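Long-range contacts in putative secreted protein (Streptomyces sp. SirexAA-E, PDB 4PEY), which hydrolyses laminarin and laminarioligosaccharides as a secreted exo-beta-1,3-glucanase of glycoside hydrolase family 55, producing glucose and laminaribiose: residues A[62-67]-A[85-90]; A[274-279]-A[294-299]; A[472-477]-A[508-513]. The protein carries 1 engineered substitution. All blocks are in the same frame, centred on the assembly; numbering follows the deposited sequence. Where two conformers were deposited one is given.

Interaction 1 (A[62-67]-A[85-90]); sequences GTYNDI and DDTTFN
Gly62, Tyr64, Thr88 and Asn90 join two successive coils of the first parallel beta-helix of this family 55 fold. Thr88 N donates to Gly62 O and its carbonyl O receives Tyr64 N (2.8 Å), while Asn90 N reaches Tyr64 O; Gly62 N begins the series on Asp86 O. On the inner face the edge of the Phe89 ring is directed, with an offset, at the face of Tyr64, the planes 70° apart. Ile67 comes over a face of Phe89: with CG1 anti to the backbone N (chi1 -178°) and the chain extended beyond it, CD1 stands 3.9 Å from the ring centroid, a CH-pi contact. Phe59 meets both Tyr64 and Phe89 edge-to-face, and the Tyr64 hydroxyl is tied to Lys60 O. Asp66, with positive phi, turns the corner that brings Ile67 to Phe89. On the face carrying Thr63 and Thr88, Thr88 OG1 shares water 1 with Gly62 O. At the corner the amides of Asn65 and Asn90 lie side by side, 13° from coplanar, reminiscent of an asparagine ladder; Asn90 ND2 donates to Asn65 OD1 (2.8 Å) and Asn90 OD1 accepts from Asn118 ND2 of the next coil.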
loop_
_atom_site.group_PDB
_atom_site.type_symbol
_atom_site.label_atom_id
_atom_site.label_comp_id
_atom_site.label_asym_id
_atom_site.label_seq_id
_atom_site.Cartn_x
_atom_site.Cartn_y
_atom_site.Cartn_z
ATOM N N GLY A 62 -19.633 4.887 -19.115
ATOM C CA GLY A 62 -20.922 5.540 -19.198
ATOM C C GLY A 62 -21.128 6.463 -18.017
ATOM O O GLY A 62 -20.171 6.822 -17.325
ATOM N N THR A 63 -22.383 6.835 -17.784
ATOM C CA THR A 63 -22.738 7.748 -16.706
ATOM C C THR A 63 -23.743 7.089 -15.772
ATOM O O THR A 63 -24.752 6.532 -16.218
ATOM C CB THR A 63 -23.313 9.073 -17.261
ATOM O OG1 THR A 63 -22.323 9.716 -18.071
ATOM C CG2 THR A 63 -23.719 10.011 -16.131
ATOM N N TYR A 64 -23.451 7.151 -14.477
ATOM C CA TYR A 64 -24.262 6.519 -13.451
ATOM C C TYR A 64 -24.830 7.580 -12.540
ATOM O O TYR A 64 -24.104 8.471 -12.106
ATOM C CB TYR A 64 -23.431 5.514 -12.648
ATOM C CG TYR A 64 -22.906 4.390 -13.508
ATOM C CD1 TYR A 64 -21.729 4.538 -14.241
ATOM C CD2 TYR A 64 -23.596 3.187 -13.603
ATOM C CE1 TYR A 64 -21.254 3.520 -15.045
ATOM C CE2 TYR A 64 -23.120 2.154 -14.400
ATOM C CZ TYR A 64 -21.952 2.328 -15.118
ATOM O OH TYR A 64 -21.480 1.314 -15.918
ATOM N N ASN A 65 -26.127 7.487 -12.261
ATOM C CA ASN A 65 -26.799 8.472 -11.432
ATOM C C ASN A 65 -27.294 7.878 -10.127
ATOM O O ASN A 65 -27.460 6.657 -10.013
ATOM C CB ASN A 65 -27.968 9.086 -12.194
ATOM C CG ASN A 65 -27.526 9.740 -13.475
ATOM O OD1 ASN A 65 -26.788 10.715 -13.446
ATOM N ND2 ASN A 65 -27.969 9.204 -14.610
ATOM N N ASP A 66 -27.531 8.753 -9.152
ATOM C CA ASP A 66 -28.166 8.367 -7.894
ATOM C C ASP A 66 -27.415 7.239 -7.220
ATOM O O ASP A 66 -28.014 6.278 -6.737
ATOM C CB ASP A 66 -29.619 7.956 -8.140
ATOM C CG ASP A 66 -30.364 8.962 -8.994
ATOM O OD1 ASP A 66 -30.509 10.119 -8.551
ATOM O OD2 ASP A 66 -30.798 8.604 -10.110
ATOM N N ILE A 67 -26.096 7.349 -7.188
ATOM C CA ILE A 67 -25.298 6.284 -6.606
ATOM C C ILE A 67 -24.451 6.786 -5.439
ATOM O O ILE A 67 -23.757 7.787 -5.548
ATOM C CB ILE A 67 -24.397 5.622 -7.678
ATOM C CG1 ILE A 67 -23.586 4.475 -7.070
ATOM C CG2 ILE A 67 -23.502 6.651 -8.379
ATOM C CD1 ILE A 67 -22.807 3.708 -8.093
ATOM N N ASP A 85 -12.570 9.637 -16.870
ATOM C CA ASP A 85 -13.816 10.339 -17.177
ATOM C C ASP A 85 -14.730 9.525 -18.099
ATOM O O ASP A 85 -15.858 9.929 -18.357
ATOM C CB ASP A 85 -13.522 11.713 -17.788
ATOM C CG ASP A 85 -12.937 12.682 -16.771
ATOM O OD1 ASP A 85 -13.651 13.036 -15.804
ATOM O OD2 ASP A 85 -11.765 13.080 -16.925
ATOM N N ASP A 86 -14.256 8.372 -18.573
ATOM C CA ASP A 86 -15.110 7.480 -19.357
ATOM C C ASP A 86 -16.186 6.836 -18.490
ATOM O O ASP A 86 -17.213 6.390 -18.999
ATOM C CB ASP A 86 -14.293 6.378 -20.035
ATOM C CG ASP A 86 -13.336 6.914 -21.074
ATOM O OD1 ASP A 86 -13.534 8.050 -21.552
ATOM O OD2 ASP A 86 -12.390 6.181 -21.426
ATOM N N THR A 87 -15.943 6.787 -17.182
ATOM C CA THR A 87 -16.887 6.172 -16.252
ATOM C C THR A 87 -17.177 7.158 -15.135
ATOM O O THR A 87 -16.368 7.320 -14.222
ATOM C CB THR A 87 -16.342 4.848 -15.658
ATOM O OG1 THR A 87 -15.796 4.046 -16.714
ATOM C CG2 THR A 87 -17.457 4.068 -14.982
ATOM N N THR A 88 -18.330 7.815 -15.218
ATOM C CA THR A 88 -18.635 8.927 -14.333
ATOM C C THR A 88 -19.807 8.601 -13.412
ATOM O O THR A 88 -20.853 8.129 -13.861
ATOM C CB THR A 88 -18.960 10.204 -15.141
ATOM O OG1 THR A 88 -17.809 10.593 -15.905
ATOM C CG2 THR A 88 -19.346 11.352 -14.211
ATOM N N PHE A 89 -19.610 8.843 -12.120
ATOM C CA PHE A 89 -20.680 8.736 -11.131
ATOM C C PHE A 89 -21.211 10.117 -10.806
ATOM O O PHE A 89 -20.444 10.988 -10.374
ATOM C CB PHE A 89 -20.203 8.116 -9.806
ATOM C CG PHE A 89 -19.918 6.632 -9.848
ATOM C CD1 PHE A 89 -19.940 5.912 -11.032
ATOM C CD2 PHE A 89 -19.619 5.965 -8.668
ATOM C CE1 PHE A 89 -19.673 4.544 -11.037
ATOM C CE2 PHE A 89 -19.347 4.608 -8.664
ATOM C CZ PHE A 89 -19.372 3.895 -9.849
ATOM N N ASN A 90 -22.508 10.328 -11.001
ATOM C CA ASN A 90 -23.173 11.430 -10.337
ATOM C C ASN A 90 -23.564 10.894 -8.976
ATOM O O ASN A 90 -24.600 10.244 -8.803
ATOM C CB ASN A 90 -24.350 11.937 -11.158
ATOM C CG ASN A 90 -23.886 12.615 -12.419
ATOM O OD1 ASN A 90 -22.946 13.418 -12.385
ATOM N ND2 ASN A 90 -24.490 12.263 -13.545
HETATM O O HOH W 1 -18.785 9.350 -18.433
#

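Interaction 2 (A[274-279]-A[294-299]); sequences TINAAV and VDQPIE
The carboxamide of Asn276, on the face of helix 272-280 turned to 294-299, holds the backbone on both sides of Ile298. Its OD1 accepts Glu299 N at 2.7 Å in a nearly straight bond (173°), although the N-H arrives from above the carbonyl plane, 38° out of it. Its ND2 donates to Pro297 O at 3.0 Å, and here the carbonyl lies within the amide plane of Asn276. CG stands anti to the carbonyl carbon (chi1 -72°), which carries the amide away from the helix and onto the strand. One accepted and one donated bond fix the rotation of the amide and leave little doubt which end is oxygen.

Deeper in, the contact is apolar and buried. Ile275 CG2 meets Ile298 CG2 at 3.9 Å, the methyls touching where the two side chains pass at a slant; Ile275 also rests on Tyr264, Val266 and Leu285, and Ile298 on Phe287. Val279, likewise packed on Leu285, brings its CB to 4.2 Å from Glu299 O. Strand 298-300 is an outermost strand of a parallel sheet of the second beta-helix, and on its other side Ile298 is bonded through its backbone to Ala323 and Lys325. Asn276 thus bonds to the edge of strand 298-300 that faces away from strand 324-326, consistent with the helix capping this end of the sheet.

Toward solvent the fit is looser and water takes over. Water 2 donates to both Asn276 O and Glu299 O, bridging helix and strand. Glu299 CG lies 4.0 Å from Asn276 ND2, so the aliphatic part of the exposed acid runs past the amide. Gln296 OE1 does not reach the amide directly: it is 3.8 Å from Asn276 ND2, and water 3 spans the two, accepting from ND2 and donating to OE1.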
loop_
_atom_site.group_PDB
_atom_site.type_symbol
_atom_site.label_atom_id
_atom_site.label_comp_id
_atom_site.label_asym_id
_atom_site.label_seq_id
_atom_site.Cartn_x
_atom_site.Cartn_y
_atom_site.Cartn_z
ATOM N N THR A 274 -0.639 -25.202 -11.235
ATOM C CA THR A 274 -1.308 -24.720 -12.443
ATOM C C THR A 274 -0.954 -23.259 -12.712
ATOM O O THR A 274 -0.672 -22.879 -13.849
ATOM C CB THR A 274 -2.836 -24.874 -12.351
ATOM O OG1 THR A 274 -3.170 -26.263 -12.231
ATOM C CG2 THR A 274 -3.505 -24.322 -13.595
ATOM N N ILE A 275 -0.962 -22.441 -11.665
ATOM C CA ILE A 275 -0.591 -21.038 -11.797
ATOM C C ILE A 275 0.825 -20.916 -12.371
ATOM O O ILE A 275 1.081 -20.117 -13.287
ATOM C CB ILE A 275 -0.682 -20.315 -10.436
ATOM C CG1 ILE A 275 -2.148 -20.187 -10.004
ATOM C CG2 ILE A 275 -0.016 -18.941 -10.501
ATOM C CD1 ILE A 275 -2.327 -19.874 -8.531
ATOM N N ASN A 276 1.741 -21.732 -11.855
ATOM C CA ASN A 276 3.119 -21.684 -12.327
ATOM C C ASN A 276 3.258 -22.154 -13.769
ATOM O O ASN A 276 4.030 -21.577 -14.543
ATOM C CB ASN A 276 4.021 -22.502 -11.405
ATOM C CG ASN A 276 4.240 -21.819 -10.064
ATOM O OD1 ASN A 276 3.948 -20.627 -9.905
ATOM N ND2 ASN A 276 4.752 -22.563 -9.095
ATOM N N ALA A 277 2.502 -23.189 -14.131
ATOM C CA ALA A 277 2.480 -23.678 -15.509
ATOM C C ALA A 277 1.987 -22.593 -16.464
ATOM O O ALA A 277 2.500 -22.455 -17.574
ATOM C CB ALA A 277 1.610 -24.920 -15.621
ATOM N N ALA A 278 0.992 -21.824 -16.026
ATOM C CA ALA A 278 0.448 -20.746 -16.848
ATOM C C ALA A 278 1.527 -19.722 -17.194
ATOM O O ALA A 278 1.663 -19.318 -18.350
ATOM C CB ALA A 278 -0.722 -20.068 -16.138
ATOM N N VAL A 279 2.302 -19.311 -16.193
ATOM C CA VAL A 279 3.356 -18.328 -16.419
ATOM C C VAL A 279 4.444 -18.915 -17.321
ATOM O O VAL A 279 4.923 -18.248 -18.246
ATOM C CB VAL A 279 3.968 -17.844 -15.093
ATOM C CG1 VAL A 279 5.106 -16.871 -15.359
ATOM C CG2 VAL A 279 2.892 -17.183 -14.238
ATOM N N VAL A 294 -1.769 -21.875 -1.215
ATOM C CA VAL A 294 -0.792 -22.515 -2.091
ATOM C C VAL A 294 0.157 -23.399 -1.267
ATOM O O VAL A 294 0.558 -23.034 -0.163
ATOM C CB VAL A 294 0.017 -21.470 -2.914
ATOM C CG1 VAL A 294 -0.896 -20.730 -3.877
ATOM C CG2 VAL A 294 0.757 -20.485 -2.010
ATOM N N ASP A 295 0.496 -24.576 -1.791
ATOM C CA ASP A 295 1.377 -25.486 -1.059
ATOM C C ASP A 295 2.824 -25.392 -1.545
ATOM O O ASP A 295 3.711 -26.075 -1.034
ATOM C CB ASP A 295 0.870 -26.930 -1.153
ATOM C CG ASP A 295 0.895 -27.480 -2.558
ATOM O OD1 ASP A 295 1.085 -26.709 -3.521
ATOM O OD2 ASP A 295 0.704 -28.707 -2.700
ATOM N N GLN A 296 3.041 -24.537 -2.536
ATOM C CA GLN A 296 4.382 -24.214 -3.016
ATOM C C GLN A 296 4.359 -22.772 -3.512
ATOM O O GLN A 296 3.287 -22.236 -3.796
ATOM C CB GLN A 296 4.828 -25.168 -4.128
ATOM C CG GLN A 296 3.988 -25.062 -5.383
ATOM C CD GLN A 296 4.427 -26.020 -6.474
ATOM O OE1 GLN A 296 5.414 -25.776 -7.169
ATOM N NE2 GLN A 296 3.691 -27.116 -6.630
ATOM N N PRO A 297 5.537 -22.133 -3.617
ATOM C CA PRO A 297 5.513 -20.734 -4.063
ATOM C C PRO A 297 4.956 -20.539 -5.470
ATOM O O PRO A 297 5.178 -21.366 -6.358
ATOM C CB PRO A 297 6.992 -20.329 -4.029
ATOM C CG PRO A 297 7.615 -21.258 -3.045
ATOM C CD PRO A 297 6.886 -22.552 -3.196
ATOM N N ILE A 298 4.221 -19.449 -5.656
ATOM C CA ILE A 298 3.925 -18.958 -6.988
ATOM C C ILE A 298 5.214 -18.365 -7.536
ATOM O O ILE A 298 5.819 -17.491 -6.909
ATOM C CB ILE A 298 2.793 -17.904 -6.974
ATOM C CG1 ILE A 298 1.474 -18.564 -6.564
ATOM C CG2 ILE A 298 2.677 -17.203 -8.328
ATOM C CD1 ILE A 298 0.418 -17.570 -6.102
ATOM N N GLU A 299 5.647 -18.866 -8.688
ATOM C CA GLU A 299 6.908 -18.449 -9.284
ATOM C C GLU A 299 6.671 -17.675 -10.568
ATOM O O GLU A 299 6.073 -18.187 -11.516
ATOM C CB GLU A 299 7.804 -19.664 -9.554
ATOM C CG GLU A 299 8.100 -20.455 -8.295
ATOM C CD GLU A 299 9.272 -21.388 -8.440
ATOM O OE1 GLU A 299 9.798 -21.514 -9.565
ATOM O OE2 GLU A 299 9.664 -21.996 -7.420
HETATM O O HOH W 2 6.229 -20.308 -13.273
HETATM O O HOH W 3 5.443 -25.526 -10.189
#

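Interaction 3 (A[472-477]-A[508-513]); sequences GDIKGY and QQHGFQ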
loop_
_atom_site.group_PDB
_atom_site.type_symbol
_atom_site.label_atom_id
_atom_site.label_comp_id
_atom_site.label_asym_id
_atom_site.label_seq_id
_atom_site.Cartn_x
_atom_site.Cartn_y
_atom_site.Cartn_z
ATOM N N GLY A 472 21.522 -5.660 20.965
ATOM C CA GLY A 472 22.904 -5.390 21.320
ATOM C C GLY A 472 22.917 -4.350 22.429
ATOM O O GLY A 472 22.302 -4.558 23.474
ATOM N N ASP A 473 23.587 -3.220 22.206
ATOM C CA ASP A 473 23.630 -2.143 23.188
ATOM C C ASP A 473 22.563 -1.085 22.922
ATOM O O ASP A 473 22.586 -0.006 23.517
ATOM C CB ASP A 473 25.012 -1.490 23.199
ATOM C CG ASP A 473 26.105 -2.446 23.629
ATOM O OD1 ASP A 473 25.896 -3.190 24.612
ATOM O OD2 ASP A 473 27.172 -2.459 22.978
ATOM N N ILE A 474 21.640 -1.389 22.015
ATOM C CA ILE A 474 20.575 -0.454 21.668
ATOM C C ILE A 474 19.242 -0.928 22.240
ATOM O O ILE A 474 18.912 -2.116 22.163
ATOM C CB ILE A 474 20.476 -0.280 20.130
ATOM C CG1 ILE A 474 21.784 0.312 19.591
ATOM C CG2 ILE A 474 19.276 0.587 19.725
ATOM C CD1 ILE A 474 21.866 0.317 18.092
ATOM N N LYS A 475 18.484 -0.001 22.829
ATOM C CA LYS A 475 17.132 -0.300 23.283
ATOM C C LYS A 475 16.173 -0.295 22.099
ATOM O O LYS A 475 15.920 0.751 21.504
ATOM C CB LYS A 475 16.663 0.708 24.330
ATOM C CG LYS A 475 17.426 0.660 25.639
ATOM C CD LYS A 475 16.859 1.709 26.575
ATOM C CE LYS A 475 17.808 2.060 27.707
ATOM N NZ LYS A 475 17.333 3.300 28.389
ATOM N N GLY A 476 15.646 -1.459 21.751
ATOM C CA GLY A 476 14.734 -1.547 20.625
ATOM C C GLY A 476 15.434 -1.690 19.283
ATOM O O GLY A 476 16.651 -1.508 19.159
ATOM N N TYR A 477 14.637 -2.033 18.280
ATOM C CA TYR A 477 15.073 -2.136 16.898
ATOM C C TYR A 477 14.486 -0.989 16.108
ATOM O O TYR A 477 13.279 -0.762 16.170
ATOM C CB TYR A 477 14.617 -3.462 16.283
ATOM C CG TYR A 477 15.269 -4.687 16.881
ATOM C CD1 TYR A 477 14.834 -5.214 18.093
ATOM C CD2 TYR A 477 16.314 -5.326 16.220
ATOM C CE1 TYR A 477 15.440 -6.344 18.639
ATOM C CE2 TYR A 477 16.916 -6.442 16.751
ATOM C CZ TYR A 477 16.483 -6.949 17.958
ATOM O OH TYR A 477 17.097 -8.075 18.459
ATOM N N GLN A 508 12.151 3.182 23.420
ATOM C CA GLN A 508 12.598 2.869 22.066
ATOM C C GLN A 508 13.715 3.855 21.758
ATOM O O GLN A 508 13.473 5.055 21.774
ATOM C CB GLN A 508 11.438 3.009 21.073
ATOM C CG GLN A 508 11.813 2.868 19.596
ATOM C CD GLN A 508 11.986 1.422 19.151
ATOM O OE1 GLN A 508 11.415 0.495 19.741
ATOM N NE2 GLN A 508 12.772 1.222 18.100
ATOM N N GLN A 509 14.939 3.388 21.521
ATOM C CA GLN A 509 16.044 4.343 21.406
ATOM C C GLN A 509 15.834 5.328 20.255
ATOM O O GLN A 509 16.087 6.528 20.398
ATOM C CB GLN A 509 17.375 3.615 21.238
ATOM C CG GLN A 509 18.585 4.489 21.466
ATOM C CD GLN A 509 19.802 3.688 21.922
ATOM O OE1 GLN A 509 19.691 2.745 22.710
ATOM N NE2 GLN A 509 20.963 4.064 21.433
ATOM N N HIS A 510 15.353 4.830 19.120
ATOM C CA HIS A 510 15.140 5.685 17.957
ATOM C C HIS A 510 14.165 5.059 16.968
ATOM O O HIS A 510 13.905 3.850 17.004
ATOM C CB HIS A 510 16.472 5.974 17.254
ATOM C CG HIS A 510 17.328 4.758 17.055
ATOM N ND1 HIS A 510 18.648 4.708 17.447
ATOM C CD2 HIS A 510 17.045 3.543 16.524
ATOM C CE1 HIS A 510 19.150 3.519 17.150
ATOM N NE2 HIS A 510 18.196 2.792 16.595
ATOM N N GLY A 511 13.618 5.886 16.085
ATOM C CA GLY A 511 12.813 5.381 14.986
ATOM C C GLY A 511 13.687 4.950 13.816
ATOM O O GLY A 511 13.335 4.029 13.073
ATOM N N PHE A 512 14.835 5.611 13.670
ATOM C CA PHE A 512 15.692 5.475 12.495
ATOM C C PHE A 512 17.133 5.239 12.914
ATOM O O PHE A 512 17.583 5.781 13.923
ATOM C CB PHE A 512 15.578 6.732 11.628
ATOM C CG PHE A 512 14.167 7.056 11.259
ATOM C CD1 PHE A 512 13.364 7.800 12.112
ATOM C CD2 PHE A 512 13.620 6.564 10.087
ATOM C CE1 PHE A 512 12.042 8.066 11.790
ATOM C CE2 PHE A 512 12.307 6.828 9.758
ATOM C CZ PHE A 512 11.513 7.576 10.612
ATOM N N GLN A 513 17.849 4.426 12.143
ATOM C CA GLN A 513 19.256 4.138 12.414
ATOM C C GLN A 513 19.993 4.102 11.084
ATOM O O GLN A 513 19.533 3.454 10.137
ATOM C CB GLN A 513 19.429 2.804 13.168
ATOM C CG GLN A 513 20.884 2.490 13.522
ATOM C CD GLN A 513 21.088 1.093 14.097
ATOM O OE1 GLN A 513 20.282 0.183 13.879
ATOM N NE2 GLN A 513 22.179 0.918 14.828
HETATM O O HOH W 4 23.354 2.627 22.445
HETATM O O HOH W 5 21.115 2.107 25.223
HETATM O O HOH W 6 15.859 1.739 18.803
HETATM O O HOH W 7 11.893 -2.295 19.170
#
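Gln509 grips Lys475 twice, its backbone N donating to Lys475 O (2.8 Å) and its side chain receiving Lys475 N, near the C-terminal end of the second beta-helix, where strand 512-513 is an outermost strand of its parallel sheet. The side chain can be followed outward from CB, which packs against Lys475 O and Ile474 CG2 on one flank and over a face of the His510 imidazole on another. With CG anti to the backbone N (chi1 -165°) and the chain extended beyond it, CD passes Ile474 CG2 at 3.8 Å, the two side chains crossing at about a right angle. OE1 then takes Lys475 N at 3.0 Å, the donor lying 36° out of the carbonyl plane, and also accepts from water 5. NE2 ends on water 4. Both waters donate to Asp473 O, so solvent completes the join at this margin.

Ile474 reaches farther: CG2 lies 3.9 Å from His510 CE1, and CD1 meets Gln513 NE2 from the opposite direction. His510 ND1 is hydrogen-bonded to Asn541 O.

Gln508 serves the buried side. Its chain bends at chi2 (79°), bringing NE2 in a bent bond from above the carbonyl plane of Tyr477 O, which Lys459 also engages, and more directly to His510 O. A leucine in its place would probably leave His510 O without this donor, Tyr477 O with Lys459 alone of the two, and water 7 without its acceptor OE1. A CB at Gly476 would collide with Gln508 OE1 and be jammed against the carbonyl O of Lys475. The Gln508 side chain is about 10 Å from those of substrate-binding Tyr461 and of Ala458, the engineered replacement at the inferred proton-donor position. Water 7 donates to Gln508 OE1 and accepts Tyr477 N, both at 2.9 Å.

In the fold
From the N terminus, interaction 1 comes first and closes a loop of one coil in the first beta-helix, joining strand 62-65 to strand 87-94. The chain then runs through the rest of that domain into the second beta-helix, where interaction 2 closes a shorter loop between helix 272-280 and strand 298-300. Interaction 3 follows much later, spanning 30 residues between 472-477 and 508-513. The three loops are in series; none nests or crosses. Interactions 2 and 3 reach the two outermost strands of one parallel eight-stranded sheet, their centres 39 Å apart, whereas interactions 1 and 3 lie on opposite sides of the chain's centre.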